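Local coordinates for protein transcriptional regulator, ROK family (Vibrio cholerae O1 biovar eltor, PDB 1Z05) that probably regulates transcription by binding DNA, as a zinc-containing ROK-family homologue of the Escherichia coli repressor Mlc, at residues I133-D138 against E156-T161. Sequence-based numbering, arbitrary orientation.
Sequences IDTKID and EEFFQT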
loop_
_atom_site.group_PDB
_atom_site.type_symbol
_atom_site.label_atom_id
_atom_site.label_comp_id
_atom_site.label_asym_id
_atom_site.label_seq_id
_atom_site.Cartn_x
_atom_site.Cartn_y
_atom_site.Cartn_z
ATOM N N ILE A 133 12.461 -23.244 22.109
ATOM C CA ILE A 133 13.863 -23.030 22.490
ATOM C C ILE A 133 14.310 -21.724 21.875
ATOM O O ILE A 133 13.959 -21.440 20.746
ATOM C CB ILE A 133 14.802 -24.115 21.903
ATOM C CG1 ILE A 133 14.339 -25.527 22.263
ATOM C CG2 ILE A 133 16.270 -23.877 22.344
ATOM C CD1 ILE A 133 14.977 -26.603 21.407
ATOM N N ASP A 134 15.103 -20.938 22.595
ATOM C CA ASP A 134 15.753 -19.797 21.960
ATOM C C ASP A 134 17.138 -19.522 22.520
ATOM O O ASP A 134 17.385 -19.672 23.721
ATOM C CB ASP A 134 14.875 -18.541 21.995
ATOM C CG ASP A 134 14.669 -18.008 23.386
ATOM O OD1 ASP A 134 14.610 -18.810 24.346
ATOM O OD2 ASP A 134 14.555 -16.770 23.517
ATOM N N THR A 135 18.044 -19.149 21.624
ATOM C CA THR A 135 19.415 -18.866 21.994
ATOM C C THR A 135 19.856 -17.591 21.310
ATOM O O THR A 135 19.511 -17.345 20.148
ATOM C CB THR A 135 20.368 -20.017 21.598
ATOM O OG1 THR A 135 20.198 -20.326 20.205
ATOM C CG2 THR A 135 20.077 -21.257 22.430
ATOM N N LYS A 136 20.615 -16.788 22.046
ATOM C CA LYS A 136 21.204 -15.575 21.523
ATOM C C LYS A 136 22.714 -15.779 21.468
ATOM O O LYS A 136 23.340 -16.160 22.461
ATOM C CB LYS A 136 20.833 -14.390 22.413
ATOM C CG LYS A 136 21.231 -13.024 21.863
ATOM C CD LYS A 136 20.773 -11.924 22.800
ATOM C CE LYS A 136 21.256 -10.558 22.337
ATOM N NZ LYS A 136 20.961 -9.482 23.326
ATOM N N ILE A 137 23.279 -15.526 20.293
ATOM C CA ILE A 137 24.694 -15.768 20.009
ATOM C C ILE A 137 25.334 -14.443 19.625
ATOM O O ILE A 137 24.893 -13.790 18.675
ATOM C CB ILE A 137 24.848 -16.773 18.826
ATOM C CG1 ILE A 137 24.123 -18.092 19.132
ATOM C CG2 ILE A 137 26.323 -17.036 18.507
ATOM C CD1 ILE A 137 23.261 -18.619 17.971
ATOM N N ASP A 138 26.372 -14.046 20.357
ATOM C CA ASP A 138 27.117 -12.837 20.019
ATOM C C ASP A 138 27.955 -13.028 18.757
ATOM O O ASP A 138 28.617 -14.056 18.587
ATOM C CB ASP A 138 27.974 -12.368 21.198
ATOM C CG ASP A 138 27.161 -11.604 22.248
ATOM O OD1 ASP A 138 26.092 -11.038 21.904
ATOM O OD2 ASP A 138 27.595 -11.567 23.420
ATOM N N GLU A 156 23.739 -24.916 11.452
ATOM C CA GLU A 156 24.260 -26.283 11.535
ATOM C C GLU A 156 24.423 -26.763 12.985
ATOM O O GLU A 156 23.938 -27.839 13.342
ATOM C CB GLU A 156 25.594 -26.383 10.782
ATOM C CG GLU A 156 26.359 -27.694 10.952
ATOM C CD GLU A 156 27.814 -27.580 10.493
ATOM O OE1 GLU A 156 28.702 -28.213 11.107
ATOM O OE2 GLU A 156 28.072 -26.837 9.520
ATOM N N GLU A 157 25.105 -25.958 13.798
ATOM C CA GLU A 157 25.325 -26.243 15.217
ATOM C C GLU A 157 23.998 -26.414 15.968
ATOM O O GLU A 157 23.859 -27.334 16.771
ATOM C CB GLU A 157 26.163 -25.116 15.851
ATOM C CG GLU A 157 26.437 -25.256 17.351
ATOM C CD GLU A 157 27.599 -26.180 17.674
ATOM O OE1 GLU A 157 27.565 -27.363 17.274
ATOM O OE2 GLU A 157 28.549 -25.731 18.353
ATOM N N PHE A 158 23.035 -25.537 15.686
ATOM C CA PHE A 158 21.703 -25.580 16.309
ATOM C C PHE A 158 20.976 -26.903 16.046
ATOM O O PHE A 158 20.435 -27.511 16.974
ATOM C CB PHE A 158 20.841 -24.396 15.843
ATOM C CG PHE A 158 19.551 -24.224 16.628
ATOM C CD1 PHE A 158 19.491 -23.345 17.712
ATOM C CD2 PHE A 158 18.404 -24.934 16.282
ATOM C CE1 PHE A 158 18.302 -23.184 18.446
ATOM C CE2 PHE A 158 17.223 -24.790 17.010
ATOM C CZ PHE A 158 17.171 -23.904 18.088
ATOM N N PHE A 159 20.958 -27.339 14.784
ATOM C CA PHE A 159 20.363 -28.636 14.426
ATOM C C PHE A 159 21.032 -29.817 15.132
ATOM O O PHE A 159 20.366 -30.770 15.512
ATOM C CB PHE A 159 20.362 -28.844 12.909
ATOM C CG PHE A 159 19.140 -28.287 12.228
ATOM C CD1 PHE A 159 18.027 -29.100 11.994
ATOM C CD2 PHE A 159 19.095 -26.955 11.830
ATOM C CE1 PHE A 159 16.902 -28.596 11.363
ATOM C CE2 PHE A 159 17.975 -26.434 11.199
ATOM C CZ PHE A 159 16.865 -27.249 10.971
ATOM N N GLN A 160 22.347 -29.743 15.308
ATOM C CA GLN A 160 23.080 -30.785 16.003
ATOM C C GLN A 160 22.818 -30.729 17.503
ATOM O O GLN A 160 22.540 -31.756 18.121
ATOM C CB GLN A 160 24.589 -30.674 15.728
ATOM C CG GLN A 160 25.002 -31.165 14.346
ATOM C CD GLN A 160 26.390 -30.699 13.949
ATOM O OE1 GLN A 160 27.242 -30.454 14.800
ATOM N NE2 GLN A 160 26.624 -30.580 12.650
ATOM N N THR A 161 22.901 -29.536 18.087
ATOM C CA THR A 161 22.764 -29.396 19.537
ATOM C C THR A 161 21.368 -29.788 20.019
ATOM O O THR A 161 21.231 -30.458 21.040
ATOM C CB THR A 161 23.076 -27.966 20.011
ATOM O OG1 THR A 161 24.415 -27.631 19.638
ATOM C CG2 THR A 161 22.945 -27.862 21.546
#
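Phe158 reaches from its helix to strand residues Thr135 and Ile133, and its ring carries the whole of this small contact. Thr135 meets the ring at its edge: OG1 lies near the ring plane, 3.9 Å from CE1 of Phe158 and almost as close to CD1. Ile133 approaches the far end of the ring obliquely through its CG2 branch, which comes to 4.4 Å from Phe158 CZ in a loose apolar contact. The ring swings out from the helix toward the sheet because its CG lies opposite the backbone N (chi1 -169°), spanning much of the 9.1 Å between the CA atoms of Thr135 and Phe158.

A chi1 of 53° turns the Thr135 hydroxyl so that OG1 reaches both the ring edge and, through a weak hydrogen bond, Ile122 O on the adjacent strand. Ile122 and Leu111 also pack against Phe158, while Tyr162, just past the helix, meets its ring with the planes at about 45°. One turn of the helix is doubly tied at Glu157 O, which accepts from Thr161 N and, above the carbonyl plane, from Thr161 OG1.

Phe158 is thus one of the residues by which helix 144-161 packs on a face of the five-stranded sheet in which edge strand 131-138 pairs antiparallel with 119-126; this sheet, of strand order 3-2-1-4-5, is characteristic of the ribonuclease H-like ASKHA fold to which ROK proteins belong.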